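Long-range contacts in mitogen activated protein kinase, putative (Leishmania donovani, PDB 4QNY), which probably transfers phosphate from ATP to serine or threonine residues of its substrates, as a mitogen-activated protein kinase, and here holds magnesium and a non-hydrolysable ATP analogue: residues Ala13-Leu18 with Asn88-Glu93; Lys66-Glu71 with Arg342-Glu347; Arg70-Leu75 with Phe101-Asp106. All blocks are in the same frame, centred on the assembly; numbering follows the deposited sequence.

Interaction 1: Ala13-Leu18 with Asn88-Glu93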
loop_
_atom_site.group_PDB
_atom_site.type_symbol
_atom_site.label_atom_id
_atom_site.label_comp_id
_atom_site.label_asym_id
_atom_site.label_seq_id
_atom_site.Cartn_x
_atom_site.Cartn_y
_atom_site.Cartn_z
ATOM N N ALA A 13 4.671 -22.720 -19.058
ATOM C CA ALA A 13 4.924 -22.715 -20.494
ATOM C C ALA A 13 4.976 -21.288 -21.026
ATOM O O ALA A 13 5.773 -20.971 -21.908
ATOM C CB ALA A 13 3.858 -23.517 -21.225
ATOM N N GLU A 14 4.124 -20.433 -20.474
ATOM C CA GLU A 14 4.070 -19.030 -20.866
ATOM C C GLU A 14 5.352 -18.297 -20.472
ATOM O O GLU A 14 5.894 -17.512 -21.252
ATOM C CB GLU A 14 2.855 -18.350 -20.231
ATOM C CG GLU A 14 2.480 -17.020 -20.858
ATOM C CD GLU A 14 1.300 -16.366 -20.165
ATOM O OE1 GLU A 14 1.382 -16.136 -18.940
ATOM O OE2 GLU A 14 0.288 -16.085 -20.842
ATOM N N VAL A 15 5.834 -18.561 -19.261
ATOM C CA VAL A 15 7.051 -17.931 -18.757
ATOM C C VAL A 15 8.282 -18.404 -19.529
ATOM O O VAL A 15 9.179 -17.613 -19.829
ATOM C CB VAL A 15 7.239 -18.210 -17.246
ATOM C CG1 VAL A 15 8.644 -17.838 -16.788
ATOM C CG2 VAL A 15 6.194 -17.458 -16.437
ATOM N N CYS A 16 8.314 -19.691 -19.862
ATOM C CA CYS A 16 9.432 -20.267 -20.604
ATOM C C CYS A 16 9.603 -19.618 -21.978
ATOM O O CYS A 16 10.717 -19.523 -22.494
ATOM C CB CYS A 16 9.252 -21.779 -20.759
ATOM S SG CYS A 16 9.521 -22.726 -19.240
ATOM N N ARG A 17 8.498 -19.168 -22.565
ATOM C CA ARG A 17 8.545 -18.484 -23.854
ATOM C C ARG A 17 9.068 -17.058 -23.698
ATOM O O ARG A 17 9.365 -16.383 -24.684
ATOM C CB ARG A 17 7.163 -18.476 -24.514
ATOM C CG ARG A 17 6.720 -19.837 -25.035
ATOM C CD ARG A 17 5.478 -19.732 -25.909
ATOM N NE ARG A 17 4.273 -19.458 -25.131
ATOM C CZ ARG A 17 3.475 -20.398 -24.637
ATOM N NH1 ARG A 17 3.751 -21.680 -24.839
ATOM N NH2 ARG A 17 2.398 -20.059 -23.940
ATOM N N LEU A 18 9.175 -16.606 -22.454
ATOM C CA LEU A 18 9.755 -15.302 -22.158
ATOM C C LEU A 18 11.193 -15.464 -21.682
ATOM O O LEU A 18 12.116 -14.868 -22.237
ATOM C CB LEU A 18 8.928 -14.568 -21.101
ATOM C CG LEU A 18 7.470 -14.280 -21.456
ATOM C CD1 LEU A 18 6.746 -13.676 -20.267
ATOM C CD2 LEU A 18 7.388 -13.360 -22.662
ATOM N N ASN A 88 13.453 -8.242 -12.436
ATOM C CA ASN A 88 13.330 -8.381 -13.885
ATOM C C ASN A 88 11.968 -7.954 -14.429
ATOM O O ASN A 88 10.987 -7.874 -13.690
ATOM C CB ASN A 88 13.609 -9.831 -14.292
ATOM C CG ASN A 88 14.234 -9.942 -15.669
ATOM O OD1 ASN A 88 14.040 -9.079 -16.525
ATOM N ND2 ASN A 88 14.991 -11.011 -15.889
ATOM N N ILE A 89 11.927 -7.676 -15.730
ATOM C CA ILE A 89 10.682 -7.377 -16.435
ATOM C C ILE A 89 10.581 -8.234 -17.697
ATOM O O ILE A 89 11.265 -7.978 -18.687
ATOM C CB ILE A 89 10.581 -5.888 -16.826
ATOM C CG1 ILE A 89 10.736 -4.988 -15.598
ATOM C CG2 ILE A 89 9.256 -5.611 -17.525
ATOM C CD1 ILE A 89 9.590 -5.089 -14.617
ATOM N N LEU A 90 9.725 -9.250 -17.655
ATOM C CA LEU A 90 9.579 -10.175 -18.774
ATOM C C LEU A 90 8.465 -9.745 -19.722
ATOM O O LEU A 90 7.293 -9.725 -19.350
ATOM C CB LEU A 90 9.309 -11.590 -18.264
ATOM C CG LEU A 90 10.316 -12.149 -17.258
ATOM C CD1 LEU A 90 9.953 -13.575 -16.876
ATOM C CD2 LEU A 90 11.730 -12.080 -17.813
ATOM N N THR A 91 8.840 -9.410 -20.951
ATOM C CA THR A 91 7.887 -8.965 -21.961
ATOM C C THR A 91 8.020 -9.780 -23.247
ATOM O O THR A 91 9.119 -10.203 -23.601
ATOM C CB THR A 91 8.085 -7.477 -22.284
ATOM O OG1 THR A 91 9.464 -7.248 -22.591
ATOM C CG2 THR A 91 7.689 -6.611 -21.096
ATOM N N PRO A 92 6.897 -10.010 -23.945
ATOM C CA PRO A 92 6.918 -10.728 -25.226
ATOM C C PRO A 92 7.663 -9.952 -26.309
ATOM O O PRO A 92 7.458 -8.746 -26.451
ATOM C CB PRO A 92 5.432 -10.865 -25.581
ATOM C CG PRO A 92 4.706 -10.684 -24.288
ATOM C CD PRO A 92 5.524 -9.703 -23.512
ATOM N N GLU A 93 8.513 -10.640 -27.063
ATOM C CA GLU A 93 9.300 -10.003 -28.113
ATOM C C GLU A 93 8.421 -9.525 -29.265
ATOM O O GLU A 93 8.724 -8.525 -29.915
ATOM C CB GLU A 93 10.371 -10.962 -28.634
#
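Leu18 meets Leu90 and the Thr91-Pro92 link with its two methyl branches, one on each. Leu18 CD1 lies 3.9 Å from Leu90 CB and also approaches the carbonyl Leu90 O. Leu18 CB lies against Leu90 CB as well, and the two leucine side chains cross at a slant. Leu18 CD2 turns to the backbone just past the strand. Leu18 CD2 sits 3.6 Å from Pro92 N and 3.7 Å from Thr91 C. Leu18 CD2 also reaches Pro92 CG at 4.1 Å, so the proline ring extends the apolar seat. CG of Leu18 stands beside its own backbone N, opposite the carbonyl carbon (chi1 -60°), and from there the fork spreads over the end of the strand. Val15 adds a long touch to the end of Leu90, which is doubtful because Leu90 was modelled in two conformers.

The turn that carries Leu18 is itself tied down by a backbone hydrogen bond of 2.8 Å from Leu18 N to Val15 O. Further out, Tyr102 packs on Val15, Leu18 and Leu90, and Tyr22 on Val15 and Leu90. Glu14 OE1 makes a salt bridge to Arg53 and a hydrogen bond to Tyr102 OH, which fastens helix 8-16 to the sheet. The side chain of Thr91 starts away from Leu18 and packs on Ile344 and Tyr345 of helix 337-349.

The contact joins the N-terminal helix to strand 86-90, an outermost strand of the five-stranded antiparallel sheet of the kinase N-lobe. No hydrogen bond crosses between the two segments. Proline has no N-H, so the methyl of Leu18 can lie against that nitrogen without shutting off a donor. The direct hold is therefore apolar and fairly small, while Glu14 supplies polar anchoring for the helix.

Interaction 2: Lys66-Glu71 with Arg342-Glu347. With ANP (phosphoaminophosphonic acid-adenylate ester), chain D.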
loop_
_atom_site.group_PDB
_atom_site.type_symbol
_atom_site.label_atom_id
_atom_site.label_comp_id
_atom_site.label_asym_id
_atom_site.label_seq_id
_atom_site.Cartn_x
_atom_site.Cartn_y
_atom_site.Cartn_z
ATOM N N LYS A 66 -1.403 2.729 -18.045
ATOM C CA LYS A 66 -0.540 3.803 -17.570
ATOM C C LYS A 66 -0.195 3.602 -16.097
ATOM O O LYS A 66 0.880 3.992 -15.644
ATOM C CB LYS A 66 -1.204 5.167 -17.780
ATOM C CG LYS A 66 -1.186 5.653 -19.224
ATOM C CD LYS A 66 -2.074 6.876 -19.415
ATOM C CE LYS A 66 -1.452 8.127 -18.814
ATOM N NZ LYS A 66 -0.368 8.682 -19.671
ATOM N N ARG A 67 -1.111 2.984 -15.357
ATOM C CA ARG A 67 -0.887 2.702 -13.945
ATOM C C ARG A 67 0.192 1.643 -13.748
ATOM O O ARG A 67 1.037 1.766 -12.862
ATOM C CB ARG A 67 -2.182 2.245 -13.271
ATOM C CG ARG A 67 -3.199 3.347 -13.044
ATOM C CD ARG A 67 -4.406 2.817 -12.288
ATOM N NE ARG A 67 -5.426 3.840 -12.088
ATOM C CZ ARG A 67 -6.597 3.621 -11.499
ATOM N NH1 ARG A 67 -7.467 4.612 -11.358
ATOM N NH2 ARG A 67 -6.897 2.410 -11.050
ATOM N N ILE A 68 0.161 0.601 -14.574
ATOM C CA ILE A 68 1.118 -0.488 -14.428
ATOM C C ILE A 68 2.508 -0.033 -14.876
ATOM O O ILE A 68 3.510 -0.455 -14.307
ATOM C CB ILE A 68 0.673 -1.758 -15.210
ATOM C CG1 ILE A 68 1.375 -3.002 -14.660
ATOM C CG2 ILE A 68 0.902 -1.617 -16.709
ATOM C CD1 ILE A 68 0.935 -3.380 -13.261
ATOM N N LEU A 69 2.562 0.854 -15.866
ATOM C CA LEU A 69 3.833 1.384 -16.349
ATOM C C LEU A 69 4.520 2.195 -15.260
ATOM O O LEU A 69 5.728 2.078 -15.049
ATOM C CB LEU A 69 3.623 2.246 -17.596
ATOM C CG LEU A 69 4.850 3.010 -18.100
ATOM C CD1 LEU A 69 5.954 2.050 -18.513
ATOM C CD2 LEU A 69 4.479 3.935 -19.250
ATOM N N ARG A 70 3.736 3.015 -14.568
ATOM C CA ARG A 70 4.247 3.824 -13.471
ATOM C C ARG A 70 4.732 2.943 -12.324
ATOM O O ARG A 70 5.733 3.247 -11.679
ATOM C CB ARG A 70 3.172 4.796 -12.977
ATOM C CG ARG A 70 3.594 5.630 -11.778
ATOM C CD ARG A 70 2.472 6.536 -11.296
ATOM N NE ARG A 70 2.210 7.635 -12.221
ATOM C CZ ARG A 70 1.349 8.620 -11.985
ATOM N NH1 ARG A 70 0.664 8.646 -10.849
ATOM N NH2 ARG A 70 1.174 9.581 -12.882
ATOM N N GLU A 71 4.021 1.845 -12.082
ATOM C CA GLU A 71 4.365 0.928 -10.999
ATOM C C GLU A 71 5.733 0.283 -11.218
ATOM O O GLU A 71 6.539 0.191 -10.291
ATOM C CB GLU A 71 3.294 -0.154 -10.850
ATOM C CG GLU A 71 3.560 -1.134 -9.717
ATOM C CD GLU A 71 2.483 -2.196 -9.592
ATOM O OE1 GLU A 71 1.397 -2.018 -10.182
ATOM O OE2 GLU A 71 2.724 -3.209 -8.903
ATOM N N ARG A 342 5.217 -0.150 -25.586
ATOM C CA ARG A 342 6.580 0.120 -26.030
ATOM C C ARG A 342 7.439 0.622 -24.874
ATOM O O ARG A 342 8.623 0.298 -24.781
ATOM C CB ARG A 342 6.581 1.138 -27.171
ATOM N N ALA A 343 6.831 1.412 -23.995
ATOM C CA ALA A 343 7.531 1.960 -22.840
ATOM C C ALA A 343 7.861 0.867 -21.829
ATOM O O ALA A 343 8.884 0.928 -21.147
ATOM C CB ALA A 343 6.701 3.053 -22.186
ATOM N N ILE A 344 6.989 -0.132 -21.737
ATOM C CA ILE A 344 7.196 -1.246 -20.818
ATOM C C ILE A 344 8.365 -2.114 -21.273
ATOM O O ILE A 344 9.169 -2.563 -20.452
ATOM C CB ILE A 344 5.924 -2.110 -20.680
ATOM C CG1 ILE A 344 4.794 -1.294 -20.050
ATOM C CG2 ILE A 344 6.195 -3.344 -19.834
ATOM C CD1 ILE A 344 3.485 -2.046 -19.937
ATOM N N TYR A 345 8.476 -2.340 -22.581
ATOM C CA TYR A 345 9.587 -3.124 -23.109
ATOM C C TYR A 345 10.902 -2.370 -22.927
ATOM O O TYR A 345 11.953 -2.979 -22.738
ATOM C CB TYR A 345 9.382 -3.473 -24.586
ATOM C CG TYR A 345 10.285 -4.593 -25.063
ATOM C CD1 TYR A 345 9.823 -5.899 -25.125
ATOM C CD2 TYR A 345 11.603 -4.348 -25.435
ATOM C CE1 TYR A 345 10.641 -6.932 -25.544
ATOM C CE2 TYR A 345 12.431 -5.375 -25.857
ATOM C CZ TYR A 345 11.944 -6.665 -25.911
ATOM O OH TYR A 345 12.758 -7.691 -26.333
ATOM N N GLU A 346 10.836 -1.045 -22.984
ATOM C CA GLU A 346 12.014 -0.217 -22.751
ATOM C C GLU A 346 12.531 -0.422 -21.331
ATOM O O GLU A 346 13.737 -0.394 -21.087
ATOM C CB GLU A 346 11.692 1.260 -22.995
ATOM N N GLU A 347 11.607 -0.637 -20.400
ATOM C CA GLU A 347 11.958 -0.932 -19.017
ATOM C C GLU A 347 12.510 -2.349 -18.893
ATOM O O GLU A 347 13.247 -2.661 -17.958
ATOM C CB GLU A 347 10.742 -0.755 -18.103
ATOM C CG GLU A 347 10.179 0.657 -18.083
ATOM C CD GLU A 347 11.094 1.641 -17.381
ATOM O OE1 GLU A 347 11.844 1.218 -16.476
ATOM O OE2 GLU A 347 11.065 2.839 -17.736
HETATM P PG ANP D . -2.037 -4.207 -8.491
HETATM O O1G ANP D . -1.866 -5.466 -9.282
HETATM O O2G ANP D . -0.728 -3.336 -8.620
HETATM O O3G ANP D . -3.254 -3.384 -9.078
HETATM P PB ANP D . -2.299 -6.181 -6.473
HETATM O O1B ANP D . -3.149 -6.953 -7.428
HETATM O O2B ANP D . -2.870 -6.369 -5.038
HETATM N N3B ANP D . -2.328 -4.542 -6.852
HETATM P PA ANP D . 0.105 -6.837 -5.263
HETATM O O1A ANP D . -0.459 -6.133 -4.088
HETATM O O2A ANP D . 1.476 -6.299 -5.682
HETATM O O3A ANP D . -0.832 -6.713 -6.550
HETATM O "O5'" ANP D . 0.186 -8.380 -4.913
HETATM C "C5'" ANP D . -0.936 -9.099 -4.361
HETATM C "C4'" ANP D . -0.448 -9.994 -3.248
HETATM O "O4'" ANP D . 0.655 -10.798 -3.713
HETATM C "C3'" ANP D . 0.091 -9.279 -2.018
HETATM O "O3'" ANP D . -0.964 -8.908 -1.138
HETATM C "C2'" ANP D . 1.005 -10.339 -1.402
HETATM O "O2'" ANP D . 0.279 -11.248 -0.582
HETATM C "C1'" ANP D . 1.550 -11.056 -2.645
HETATM N N9 ANP D . 2.882 -10.614 -3.041
HETATM C C8 ANP D . 3.194 -9.570 -3.867
HETATM N N7 ANP D . 4.484 -9.391 -4.051
HETATM C C5 ANP D . 5.054 -10.395 -3.283
HETATM C C6 ANP D . 6.400 -10.754 -3.048
HETATM N N6 ANP D . 7.444 -10.117 -3.581
HETATM N N1 ANP D . 6.632 -11.807 -2.231
HETATM C C2 ANP D . 5.590 -12.447 -1.692
HETATM N N3 ANP D . 4.286 -12.200 -1.843
HETATM C C4 ANP D . 4.087 -11.156 -2.655
#
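Leu69 straddles Ala343 with both methyls, and this is the tight part of the contact. Leu69 CD2 is 3.8 Å from Ala343 CB, and Leu69 CD1 is nearly as close to the same atom. Leu69 CD1 also lies 3.9 Å from Ile344 CG1. With CG opposite the backbone N (chi1 172°), the fork of Leu69 reaches across to the other helix. Ile68 packs less closely on the buried flank. Ile68 CG2 stands 4.2 Å from Ile344 CD1, the two side chains crossing at about a right angle, and Phe101 touches both residues.

Helix 62-77 is the C-helix of the kinase N-lobe, and helix 337-349 is a C-terminal extension of the kind found in MAP kinases. They run almost parallel here, 16° apart, with axes 10.1 Å from each other. On the far side of the C-helix, Glu71 makes the classical salt bridge to Lys52. Glu71 OE1 comes within 2.9 Å of ANP O2G.

Glu347 CG makes a looser touch with Leu69 CD1, at 4.5 Å; Glu347 is buried and also packs on Ile72 and Lys73. The solvent side is different. Leu69 and Ala343 are partly exposed there, and the exposed Lys66 starts away from helix 337-349.

Interaction 3: Arg70-Leu75 with Phe101-Asp106. With ANP (phosphoaminophosphonic acid-adenylate ester), chain D.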
loop_
_atom_site.group_PDB
_atom_site.type_symbol
_atom_site.label_atom_id
_atom_site.label_comp_id
_atom_site.label_asym_id
_atom_site.label_seq_id
_atom_site.Cartn_x
_atom_site.Cartn_y
_atom_site.Cartn_z
ATOM N N ARG A 70 3.736 3.015 -14.568
ATOM C CA ARG A 70 4.247 3.824 -13.471
ATOM C C ARG A 70 4.732 2.943 -12.324
ATOM O O ARG A 70 5.733 3.247 -11.679
ATOM C CB ARG A 70 3.172 4.796 -12.977
ATOM C CG ARG A 70 3.594 5.630 -11.778
ATOM C CD ARG A 70 2.472 6.536 -11.296
ATOM N NE ARG A 70 2.210 7.635 -12.221
ATOM C CZ ARG A 70 1.349 8.620 -11.985
ATOM N NH1 ARG A 70 0.664 8.646 -10.849
ATOM N NH2 ARG A 70 1.174 9.581 -12.882
ATOM N N GLU A 71 4.021 1.845 -12.082
ATOM C CA GLU A 71 4.365 0.928 -10.999
ATOM C C GLU A 71 5.733 0.283 -11.218
ATOM O O GLU A 71 6.539 0.191 -10.291
ATOM C CB GLU A 71 3.294 -0.154 -10.850
ATOM C CG GLU A 71 3.560 -1.134 -9.717
ATOM C CD GLU A 71 2.483 -2.196 -9.592
ATOM O OE1 GLU A 71 1.397 -2.018 -10.182
ATOM O OE2 GLU A 71 2.724 -3.209 -8.903
ATOM N N ILE A 72 5.988 -0.162 -12.445
ATOM C CA ILE A 72 7.281 -0.744 -12.792
ATOM C C ILE A 72 8.389 0.299 -12.676
ATOM O O ILE A 72 9.467 0.016 -12.150
ATOM C CB ILE A 72 7.271 -1.343 -14.216
ATOM C CG1 ILE A 72 6.707 -2.762 -14.187
ATOM C CG2 ILE A 72 8.672 -1.378 -14.808
ATOM C CD1 ILE A 72 5.332 -2.881 -14.769
ATOM N N LYS A 73 8.112 1.506 -13.160
ATOM C CA LYS A 73 9.073 2.601 -13.080
ATOM C C LYS A 73 9.443 2.913 -11.634
ATOM O O LYS A 73 10.610 3.141 -11.319
ATOM C CB LYS A 73 8.518 3.857 -13.756
ATOM C CG LYS A 73 8.646 3.859 -15.270
ATOM C CD LYS A 73 8.390 5.250 -15.830
ATOM C CE LYS A 73 8.890 5.375 -17.259
ATOM N NZ LYS A 73 8.813 6.780 -17.749
ATOM N N LEU A 74 8.443 2.915 -10.758
ATOM C CA LEU A 74 8.663 3.195 -9.344
ATOM C C LEU A 74 9.466 2.089 -8.668
ATOM O O LEU A 74 10.358 2.366 -7.867
ATOM C CB LEU A 74 7.327 3.387 -8.626
ATOM C CG LEU A 74 6.610 4.707 -8.913
ATOM C CD1 LEU A 74 5.147 4.597 -8.550
ATOM C CD2 LEU A 74 7.266 5.847 -8.151
ATOM N N LEU A 75 9.149 0.839 -8.993
ATOM C CA LEU A 75 9.871 -0.300 -8.433
ATOM C C LEU A 75 11.349 -0.254 -8.806
ATOM O O LEU A 75 12.215 -0.569 -7.990
ATOM C CB LEU A 75 9.249 -1.617 -8.905
ATOM C CG LEU A 75 7.919 -2.010 -8.261
ATOM C CD1 LEU A 75 7.321 -3.220 -8.960
ATOM C CD2 LEU A 75 8.105 -2.284 -6.776
ATOM N N PHE A 101 2.430 -9.624 -19.508
ATOM C CA PHE A 101 3.849 -9.597 -19.161
ATOM C C PHE A 101 4.043 -9.852 -17.669
ATOM O O PHE A 101 3.094 -9.773 -16.888
ATOM C CB PHE A 101 4.492 -8.267 -19.575
ATOM C CG PHE A 101 4.197 -7.126 -18.648
ATOM C CD1 PHE A 101 3.014 -6.416 -18.753
ATOM C CD2 PHE A 101 5.119 -6.743 -17.686
ATOM C CE1 PHE A 101 2.746 -5.359 -17.908
ATOM C CE2 PHE A 101 4.856 -5.690 -16.838
ATOM C CZ PHE A 101 3.669 -4.995 -16.950
ATOM N N TYR A 102 5.277 -10.161 -17.281
ATOM C CA TYR A 102 5.576 -10.544 -15.904
ATOM C C TYR A 102 6.478 -9.550 -15.180
ATOM O O TYR A 102 7.450 -9.046 -15.742
ATOM C CB TYR A 102 6.224 -11.930 -15.871
ATOM C CG TYR A 102 5.247 -13.069 -16.042
ATOM C CD1 TYR A 102 4.694 -13.705 -14.939
ATOM C CD2 TYR A 102 4.873 -13.507 -17.306
ATOM C CE1 TYR A 102 3.800 -14.746 -15.088
ATOM C CE2 TYR A 102 3.978 -14.548 -17.465
ATOM C CZ TYR A 102 3.445 -15.164 -16.352
ATOM O OH TYR A 102 2.554 -16.199 -16.502
ATOM N N ILE A 103 6.142 -9.283 -13.923
ATOM C CA ILE A 103 6.977 -8.469 -13.050
ATOM C C ILE A 103 7.699 -9.369 -12.057
ATOM O O ILE A 103 7.062 -10.092 -11.290
ATOM C CB ILE A 103 6.149 -7.420 -12.285
ATOM C CG1 ILE A 103 5.414 -6.503 -13.264
ATOM C CG2 ILE A 103 7.040 -6.615 -11.353
ATOM C CD1 ILE A 103 4.380 -5.619 -12.605
ATOM N N VAL A 104 9.027 -9.328 -12.077
ATOM C CA VAL A 104 9.827 -10.193 -11.218
ATOM C C VAL A 104 10.420 -9.424 -10.042
ATOM O O VAL A 104 11.221 -8.507 -10.227
ATOM C CB VAL A 104 10.962 -10.866 -12.009
ATOM C CG1 VAL A 104 11.829 -11.703 -11.087
ATOM C CG2 VAL A 104 10.387 -11.720 -13.130
ATOM N N MET A 105 10.024 -9.807 -8.833
ATOM C CA MET A 105 10.459 -9.122 -7.621
ATOM C C MET A 105 11.112 -10.077 -6.628
ATOM O O MET A 105 11.003 -11.297 -6.764
ATOM C CB MET A 105 9.273 -8.427 -6.948
ATOM C CG MET A 105 8.422 -7.588 -7.881
ATOM S SD MET A 105 6.773 -7.316 -7.207
ATOM C CE MET A 105 6.134 -8.991 -7.200
ATOM N N ASP A 106 11.787 -9.516 -5.628
ATOM C CA ASP A 106 12.308 -10.307 -4.518
ATOM C C ASP A 106 11.155 -10.969 -3.772
ATOM O O ASP A 106 10.038 -10.452 -3.759
ATOM C CB ASP A 106 13.127 -9.439 -3.562
ATOM C CG ASP A 106 14.431 -8.965 -4.173
ATOM O OD1 ASP A 106 15.112 -9.781 -4.831
ATOM O OD2 ASP A 106 14.777 -7.779 -3.993
HETATM P PG ANP D . -2.037 -4.207 -8.491
HETATM O O1G ANP D . -1.866 -5.466 -9.282
HETATM O O2G ANP D . -0.728 -3.336 -8.620
HETATM O O3G ANP D . -3.254 -3.384 -9.078
HETATM P PB ANP D . -2.299 -6.181 -6.473
HETATM O O1B ANP D . -3.149 -6.953 -7.428
HETATM O O2B ANP D . -2.870 -6.369 -5.038
HETATM N N3B ANP D . -2.328 -4.542 -6.852
HETATM P PA ANP D . 0.105 -6.837 -5.263
HETATM O O1A ANP D . -0.459 -6.133 -4.088
HETATM O O2A ANP D . 1.476 -6.299 -5.682
HETATM O O3A ANP D . -0.832 -6.713 -6.550
HETATM O "O5'" ANP D . 0.186 -8.380 -4.913
HETATM C "C5'" ANP D . -0.936 -9.099 -4.361
HETATM C "C4'" ANP D . -0.448 -9.994 -3.248
HETATM O "O4'" ANP D . 0.655 -10.798 -3.713
HETATM C "C3'" ANP D . 0.091 -9.279 -2.018
HETATM O "O3'" ANP D . -0.964 -8.908 -1.138
HETATM C "C2'" ANP D . 1.005 -10.339 -1.402
HETATM O "O2'" ANP D . 0.279 -11.248 -0.582
HETATM C "C1'" ANP D . 1.550 -11.056 -2.645
HETATM N N9 ANP D . 2.882 -10.614 -3.041
HETATM C C8 ANP D . 3.194 -9.570 -3.867
HETATM N N7 ANP D . 4.484 -9.391 -4.051
HETATM C C5 ANP D . 5.054 -10.395 -3.283
HETATM C C6 ANP D . 6.400 -10.754 -3.048
HETATM N N6 ANP D . 7.444 -10.117 -3.581
HETATM N N1 ANP D . 6.632 -11.807 -2.231
HETATM C C2 ANP D . 5.590 -12.447 -1.692
HETATM N N3 ANP D . 4.286 -12.200 -1.843
HETATM C C4 ANP D . 4.087 -11.156 -2.655
#
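Helix segment 70-75 runs roughly along strand 101-106, with axes 10.8 Å apart at 27°, and Ile72 lies level with Ile103. Ile72 carries the contact with Phe101 and Ile103. Ile72 CD1 meets the rim of the Phe101 ring close to the ring plane, 3.5 Å from Phe101 CZ and equally near CE2. The two side chains come from opposite directions. Phe101 has its CG wedged between its own backbone N and carbonyl carbon (chi1 78°), which swings the ring toward the helix. Ile72 CD1 also touches Ile103 CD1 at 3.6 Å, the two isoleucines meeting at a slant.

One turn on, Leu75 CD1 lies 4.2 Å from Ile103 CG2, the side chains nearly perpendicular. Leu75 CD1 is 4.5 Å from Met105 SD, a looser touch. Ile103 is thus gripped by two successive turns of the helix, while Leu86 of the neighbouring strand 86-90 packs on it as well.

The strand then leads to the hinge. Met105 occupies the gatekeeper position of the kinase fold, and its chain bends to bring Met105 CE 3.6 Å from ANP N7. Asp106 O accepts a hydrogen bond from ANP N6, 2.6 Å long and 150° at the hydrogen. Leu75, one turn after Glu71, is consistent with the C-helix member of the regulatory spine seen in other kinases.

Across the segments the join is wholly apolar, with every touching residue buried. This face of the C-helix meets the strand through shape and apolar packing, and the Glu71-Lys52 salt bridge supplies a polar tie beside it. The strand spends backbone bonds on its sheet neighbours and, at Asp106 O, on the adenine.

Overall arrangement
All three interactions lie in the N-lobe, on one side of the chain's centre. Interactions 2 and 3 have centres about 9 Å apart, share Arg70 and Glu71, and use overlapping parts of helix 62-77. Interaction 1 is about 15 Å from interaction 2 and 14 Å from interaction 3, centre to centre. Its strand 86-90 pairs with strand 101-106 in the same sheet. Along the chain the order is 13-18, 66-75, 88-93, 101-106 and 342-347, so interaction 1 crosses the other two. Both chain ends thus pack on the kinase lobe. Helix 62-77 packs on the sheet with the C-terminal helix beside it, next to the nucleotide.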